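Local coordinates for Cro protein (Xylella fastidiosa, PDB 3BD1) that probably binds operator DNA as a prophage-encoded transcription factor of the helix-turn-helix class, at residues M1-L11 against V48-L58. Sequence-based numbering, arbitrary orientation.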
ATOM      1  N   MET A   1     -14.673   3.480   1.257  1.00 23.67           N
ATOM      2  CA  MET A   1     -13.414   4.091   1.749  1.00 23.77           C
ATOM      3  C   MET A   1     -12.730   3.069   2.638  1.00 25.75           C
ATOM      4  O   MET A   1     -13.433   2.440   3.467  1.00 28.20           O
ATOM      5  CB  MET A   1     -13.783   5.315   2.589  1.00 31.93           C
ATOM      6  CG  MET A   1     -12.789   5.849   3.574  1.00 34.27           C
ATOM      7  SD  MET A   1     -13.635   7.125   4.506  1.00 36.75           S
ATOM      8  CE  MET A   1     -12.254   7.760   5.427  1.00 43.82           C
ATOM      9  N   ASN A   2     -11.404   2.963   2.472  1.00 25.64           N
ATOM     10  CA  ASN A   2     -10.646   2.022   3.268  1.00 20.91           C
ATOM     11  C   ASN A   2      -9.564   2.773   4.027  1.00 16.04           C
ATOM     12  O   ASN A   2      -8.502   3.067   3.490  1.00 16.15           O
ATOM     13  CB  ASN A   2     -10.064   0.911   2.410  1.00 29.21           C
ATOM     14  CG  ASN A   2      -9.458  -0.220   3.229  1.00 35.82           C
ATOM     15  OD1 ASN A   2      -8.692   0.023   4.149  1.00 33.26           O
ATOM     16  ND2 ASN A   2      -9.776  -1.472   2.889  1.00 35.10           N
ATOM     17  N   ALA A   3      -9.877   3.085   5.280  1.00 15.86           N
ATOM     18  CA  ALA A   3      -8.994   3.919   6.084  1.00 14.84           C
ATOM     19  C   ALA A   3      -7.619   3.276   6.248  1.00 14.27           C
ATOM     20  O   ALA A   3      -6.590   3.968   6.312  1.00 14.42           O
ATOM     21  CB  ALA A   3      -9.640   4.161   7.456  1.00 18.61           C
ATOM     22  N   ILE A   4      -7.590   1.956   6.351  1.00 14.94           N
ATOM     23  CA  ILE A   4      -6.308   1.279   6.521  1.00 13.23           C
ATOM     24  C   ILE A   4      -5.422   1.461   5.294  1.00 13.63           C
ATOM     25  O   ILE A   4      -4.211   1.676   5.411  1.00 14.07           O
ATOM     26  CB  ILE A   4      -6.454  -0.224   6.848  1.00 18.51           C
ATOM     27  CG1 ILE A   4      -7.146  -0.421   8.201  1.00 22.21           C
ATOM     28  CG2 ILE A   4      -5.084  -0.916   6.816  1.00 21.03           C
ATOM     29  CD1 ILE A   4      -7.633  -1.833   8.567  1.00 23.33           C
ATOM     30  N   ASP A   5      -6.026   1.380   4.118  1.00 15.19           N
ATOM     31  CA  ASP A   5      -5.294   1.612   2.886  1.00 12.72           C
ATOM     32  C   ASP A   5      -4.820   3.052   2.754  1.00 13.03           C
ATOM     33  O   ASP A   5      -3.708   3.291   2.286  1.00 13.86           O
ATOM     34  CB  ASP A   5      -6.139   1.231   1.684  1.00 16.66           C
ATOM     35  CG  ASP A   5      -6.305  -0.260   1.554  1.00 23.12           C
ATOM     36  OD1 ASP A   5      -5.472  -1.048   2.040  1.00 23.25           O
ATOM     37  OD2 ASP A   5      -7.300  -0.690   0.948  1.00 29.71           O
ATOM     38  N   ILE A   6      -5.638   4.015   3.175  1.00 13.95           N
ATOM     39  CA  ILE A   6      -5.186   5.407   3.166  1.00 12.60           C
ATOM     40  C   ILE A   6      -3.968   5.536   4.072  1.00 11.37           C
ATOM     41  O   ILE A   6      -3.006   6.224   3.704  1.00 13.47           O
ATOM     42  CB  ILE A   6      -6.295   6.374   3.611  1.00 14.67           C
ATOM     43  CG1 ILE A   6      -7.491   6.300   2.646  1.00 16.42           C
ATOM     44  CG2 ILE A   6      -5.790   7.805   3.742  1.00 16.89           C
ATOM     45  CD1 ILE A   6      -8.732   7.072   3.078  1.00 20.82           C
ATOM     46  N   ALA A   7      -4.009   4.904   5.245  1.00 11.60           N
ATOM     47  CA  ALA A   7      -2.859   4.943   6.160  1.00 11.53           C
ATOM     48  C   ALA A   7      -1.606   4.309   5.565  1.00 10.92           C
ATOM     49  O   ALA A   7      -0.481   4.827   5.664  1.00 13.08           O
ATOM     50  CB  ALA A   7      -3.212   4.269   7.480  1.00 13.20           C
ATOM     51  N   ILE A   8      -1.767   3.148   4.929  1.00 12.07           N
ATOM     52  CA  ILE A   8      -0.638   2.473   4.287  1.00 11.85           C
ATOM     53  C   ILE A   8      -0.040   3.356   3.206  1.00 11.49           C
ATOM     54  O   ILE A   8       1.180   3.494   3.112  1.00 13.50           O
ATOM     55  CB  ILE A   8      -1.063   1.089   3.693  1.00 12.59           C
ATOM     56  CG1 ILE A   8      -1.415   0.106   4.813  1.00 14.78           C
ATOM     57  CG2 ILE A   8      -0.036   0.527   2.735  1.00 15.27           C
ATOM     58  CD1 ILE A   8      -2.165  -1.167   4.375  1.00 15.99           C
ATOM     59  N   ASN A   9      -0.889   3.970   2.397  1.00 11.97           N
ATOM     60  CA  ASN A   9      -0.419   4.824   1.320  1.00 11.56           C
ATOM     61  C   ASN A   9       0.244   6.094   1.838  1.00 11.14           C
ATOM     62  O   ASN A   9       1.186   6.567   1.213  1.00 12.20           O
ATOM     63  CB  ASN A   9      -1.541   5.147   0.349  1.00 13.09           C
ATOM     64  CG  ASN A   9      -1.883   3.973  -0.551  1.00 15.60           C
ATOM     65  OD1 ASN A   9      -1.032   3.101  -0.769  1.00 15.65           O
ATOM     66  ND2 ASN A   9      -3.102   3.931  -1.075  1.00 19.81           N
ATOM     67  N   LYS A  10      -0.221   6.588   2.981  1.00 11.76           N
ATOM     68  CA  LYS A  10       0.379   7.811   3.542  1.00 10.92           C
ATOM     69  C   LYS A  10       1.821   7.558   3.928  1.00 11.50           C
ATOM     70  O   LYS A  10       2.692   8.394   3.651  1.00 13.51           O
ATOM     71  CB  LYS A  10      -0.438   8.314   4.722  1.00 11.80           C
ATOM     72  CG  LYS A  10       0.121   9.550   5.346  1.00 12.50           C
ATOM     73  CD  LYS A  10       0.078  10.687   4.332  1.00 15.04           C
ATOM     74  CE  LYS A  10       0.180  12.035   5.004  1.00 16.66           C
ATOM     75  NZ  LYS A  10       1.543  12.179   5.538  1.00 17.73           N
ATOM     76  N   LEU A  11       2.058   6.425   4.580  1.00 12.00           N
ATOM     77  CA  LEU A  11       3.432   6.043   4.924  1.00 12.26           C
ATOM     78  C   LEU A  11       4.227   5.531   3.720  1.00 11.93           C
ATOM     79  O   LEU A  11       5.452   5.682   3.666  1.00 13.51           O
ATOM     80  CB  LEU A  11       3.426   5.019   6.053  1.00 13.41           C
ATOM     81  CG  LEU A  11       3.313   5.561   7.488  1.00 12.19           C
ATOM     82  CD1 LEU A  11       4.636   6.231   7.906  1.00 14.89           C
ATOM     83  CD2 LEU A  11       2.128   6.490   7.668  1.00 13.80           C
ATOM     84  N   VAL A  48       0.882   8.936  13.268  1.00 11.69           N
ATOM     85  CA  VAL A  48       1.931   8.635  12.298  1.00 11.25           C
ATOM     86  C   VAL A  48       1.560   9.012  10.877  1.00 10.95           C
ATOM     87  O   VAL A  48       2.447   9.240  10.048  1.00 12.24           O
ATOM     88  CB  VAL A  48       2.414   7.180  12.366  1.00 12.26           C
ATOM     89  CG1 VAL A  48       2.954   6.848  13.771  1.00 13.15           C
ATOM     90  CG2 VAL A  48       1.384   6.136  11.890  1.00 13.35           C
ATOM     91  N   THR A  49       0.251   9.020  10.602  1.00 11.06           N
ATOM     92  CA  THR A  49      -0.220   9.468   9.289  1.00 10.77           C
ATOM     93  C   THR A  49      -0.417  10.974   9.188  1.00 11.71           C
ATOM     94  O   THR A  49      -0.923  11.495   8.187  1.00 12.08           O
ATOM     95  CB  THR A  49      -1.553   8.778   8.926  1.00 12.41           C
ATOM     96  OG1 THR A  49      -2.601   9.248   9.779  1.00 12.52           O
ATOM     97  CG2 THR A  49      -1.455   7.243   8.836  1.00 12.66           C
ATOM     98  N   ASN A  50      -0.018  11.688  10.252  1.00 11.50           N
ATOM     99  CA  ASN A  50      -0.187  13.144  10.288  1.00 12.56           C
ATOM    100  C   ASN A  50      -1.635  13.573  10.066  1.00 12.08           C
ATOM    101  O   ASN A  50      -1.907  14.621   9.472  1.00 14.33           O
ATOM    102  CB  ASN A  50       0.693  13.847   9.285  1.00 12.76           C
ATOM    103  CG  ASN A  50       0.924  15.335   9.575  1.00 14.91           C
ATOM    104  OD1 ASN A  50       1.020  16.177   8.645  1.00 18.97           O
ATOM    105  ND2 ASN A  50       1.012  15.640  10.848  1.00 12.26           N
ATOM    106  N   GLY A  51      -2.548  12.735  10.550  1.00 12.20           N
ATOM    107  CA  GLY A  51      -3.964  13.036  10.439  1.00 15.19           C
ATOM    108  C   GLY A  51      -4.598  12.742   9.083  1.00 13.73           C
ATOM    109  O   GLY A  51      -5.765  13.133   8.844  1.00 16.50           O
ATOM    110  N   ALA A  52      -3.889  12.037   8.202  1.00 14.59           N
ATOM    111  CA  ALA A  52      -4.447  11.656   6.897  1.00 13.44           C
ATOM    112  C   ALA A  52      -5.628  10.721   7.125  1.00 13.13           C
ATOM    113  O   ALA A  52      -6.552  10.731   6.324  1.00 14.60           O
ATOM    114  CB  ALA A  52      -3.435  10.948   6.039  1.00 16.97           C
ATOM    115  N   VAL A  53      -5.583   9.968   8.217  1.00 13.30           N
ATOM    116  CA  VAL A  53      -6.766   9.275   8.729  1.00 12.23           C
ATOM    117  C   VAL A  53      -6.892   9.651  10.176  1.00 13.72           C
ATOM    118  O   VAL A  53      -5.907   9.948  10.866  1.00 17.20           O
ATOM    119  CB  VAL A  53      -6.685   7.773   8.571  1.00 19.43           C
ATOM    120  CG1 VAL A  53      -6.614   7.402   7.084  1.00 24.20           C
ATOM    121  CG2 VAL A  53      -5.588   7.162   9.338  1.00 21.10           C
ATOM    122  N   ILE A  54      -8.134   9.661  10.639  1.00 13.13           N
ATOM    123  CA  ILE A  54      -8.447   9.960  12.024  1.00 13.04           C
ATOM    124  C   ILE A  54      -9.135   8.788  12.683  1.00 12.64           C
ATOM    125  O   ILE A  54      -9.642   7.886  12.034  1.00 14.46           O
ATOM    126  CB  ILE A  54      -9.246  11.262  12.188  1.00 15.39           C
ATOM    127  CG1 ILE A  54     -10.621  11.152  11.535  1.00 18.12           C
ATOM    128  CG2 ILE A  54      -8.435  12.429  11.623  1.00 18.31           C
ATOM    129  CD1 ILE A  54     -11.514  12.313  11.920  1.00 23.35           C
ATOM    130  N   CYS A  55      -9.155   8.813  14.014  1.00 14.52           N
ATOM    131  CA  CYS A  55      -9.664   7.706  14.807  1.00 14.85           C
ATOM    132  C   CYS A  55     -11.085   7.303  14.378  1.00 15.40           C
ATOM    133  O   CYS A  55     -11.369   6.124  14.255  1.00 15.98           O
ATOM    134  CB  CYS A  55      -9.674   8.077  16.305  1.00 16.55           C
ATOM    135  SG  CYS A  55      -8.011   8.134  16.996  1.00 18.99           S
ATOM    136  N   ARG A  56     -11.958   8.273  14.137  1.00 15.14           N
ATOM    137  CA  ARG A  56     -13.361   7.981  13.782  1.00 14.64           C
ATOM    138  C   ARG A  56     -13.466   7.278  12.442  1.00 15.51           C
ATOM    139  O   ARG A  56     -14.419   6.532  12.215  1.00 18.99           O
ATOM    140  CB  ARG A  56     -14.137   9.294  13.780  1.00 18.90           C
ATOM    141  CG  ARG A  56     -15.527   9.312  13.254  1.00 22.53           C
ATOM    142  CD  ARG A  56     -16.475   8.570  14.150  1.00 27.14           C
ATOM    143  NE  ARG A  56     -17.792   8.559  13.504  1.00 22.65           N
ATOM    144  CZ  ARG A  56     -18.945   8.392  14.141  1.00 27.86           C
ATOM    145  NH1 ARG A  56     -18.968   8.203  15.453  1.00 30.11           N
ATOM    146  NH2 ARG A  56     -20.079   8.398  13.452  1.00 31.16           N
ATOM    147  N   GLU A  57     -12.504   7.490  11.553  1.00 14.96           N
ATOM    148  CA  GLU A  57     -12.498   6.795  10.286  1.00 15.88           C
ATOM    149  C   GLU A  57     -12.048   5.366  10.446  1.00 14.60           C
ATOM    150  O   GLU A  57     -12.508   4.479   9.716  1.00 17.63           O
ATOM    151  CB  GLU A  57     -11.629   7.524   9.258  1.00 15.84           C
ATOM    152  CG  GLU A  57     -12.137   8.916   8.911  1.00 16.59           C
ATOM    153  CD  GLU A  57     -11.165   9.816   8.178  1.00 21.42           C
ATOM    154  OE1 GLU A  57      -9.954   9.706   8.337  1.00 20.49           O
ATOM    155  OE2 GLU A  57     -11.583  10.700   7.416  1.00 31.51           O
ATOM    156  N   LEU A  58     -11.132   5.141  11.390  1.00 15.14           N
ATOM    157  CA  LEU A  58     -10.624   3.803  11.636  1.00 15.27           C
ATOM    158  C   LEU A  58     -11.611   2.929  12.393  1.00 17.15           C
ATOM    159  O   LEU A  58     -11.814   1.762  12.065  1.00 17.84           O
ATOM    160  CB  LEU A  58      -9.278   3.893  12.376  1.00 16.01           C
ATOM    161  CG  LEU A  58      -8.104   4.471  11.580  1.00 16.25           C
ATOM    162  CD1 LEU A  58      -7.043   5.015  12.586  1.00 17.94           C
ATOM    163  CD2 LEU A  58      -7.551   3.455  10.610  1.00 20.18           C
TER
HETATM  164  O   HOH W   1       2.718  10.394   7.568  1.00 15.63           O
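One face of the Glu57 carboxylate is covered by the methyl of Met1, whose CE lies 3.6 Å from Glu57 CD; from the opposite side of the plane, Ile54 N donates to the anti side of Glu57 OE1 at 2.9 Å. That bond runs from the N-cap residue to the third residue of helix 55-58, as in one half of a capping box. In this all-helical helix-turn-helix protein, the first helix, 3-11, lies against the chain that leaves helix 42-48. At the start of helix 3-11, Asn2 OD1 caps Asp5 N, which sits above the amide carbonyl plane. Ala3 CB, just after Asn2, meets Leu58 CD2 at 3.8 Å. Val53 forms the middle of the interface: CG1, anti to its own carbonyl carbon (chi1 -63°), presses on Ile6 CG2 at a tight 3.5 Å, while CG2 reaches Ala7 CB. Val53 and Leu58 also touch Ile45, tying the packing to helix 42-48. That helix ends in a Schellman motif, with Asn50 as C-prime residue, that overlaps a type I' turn from Thr49 to Ala52. Thr49 sends CG2 to Ala7 CB at 3.7 Å, while its OG1 is bonded to Ile45 O. The Lys10 chain, kinked at its second torsion (chi2 64°), lays CG, CD and CE over Thr49 O and Ala52 CB, and NZ donates at 2.9 Å to a water that lies 2.7 Å from Val48 O.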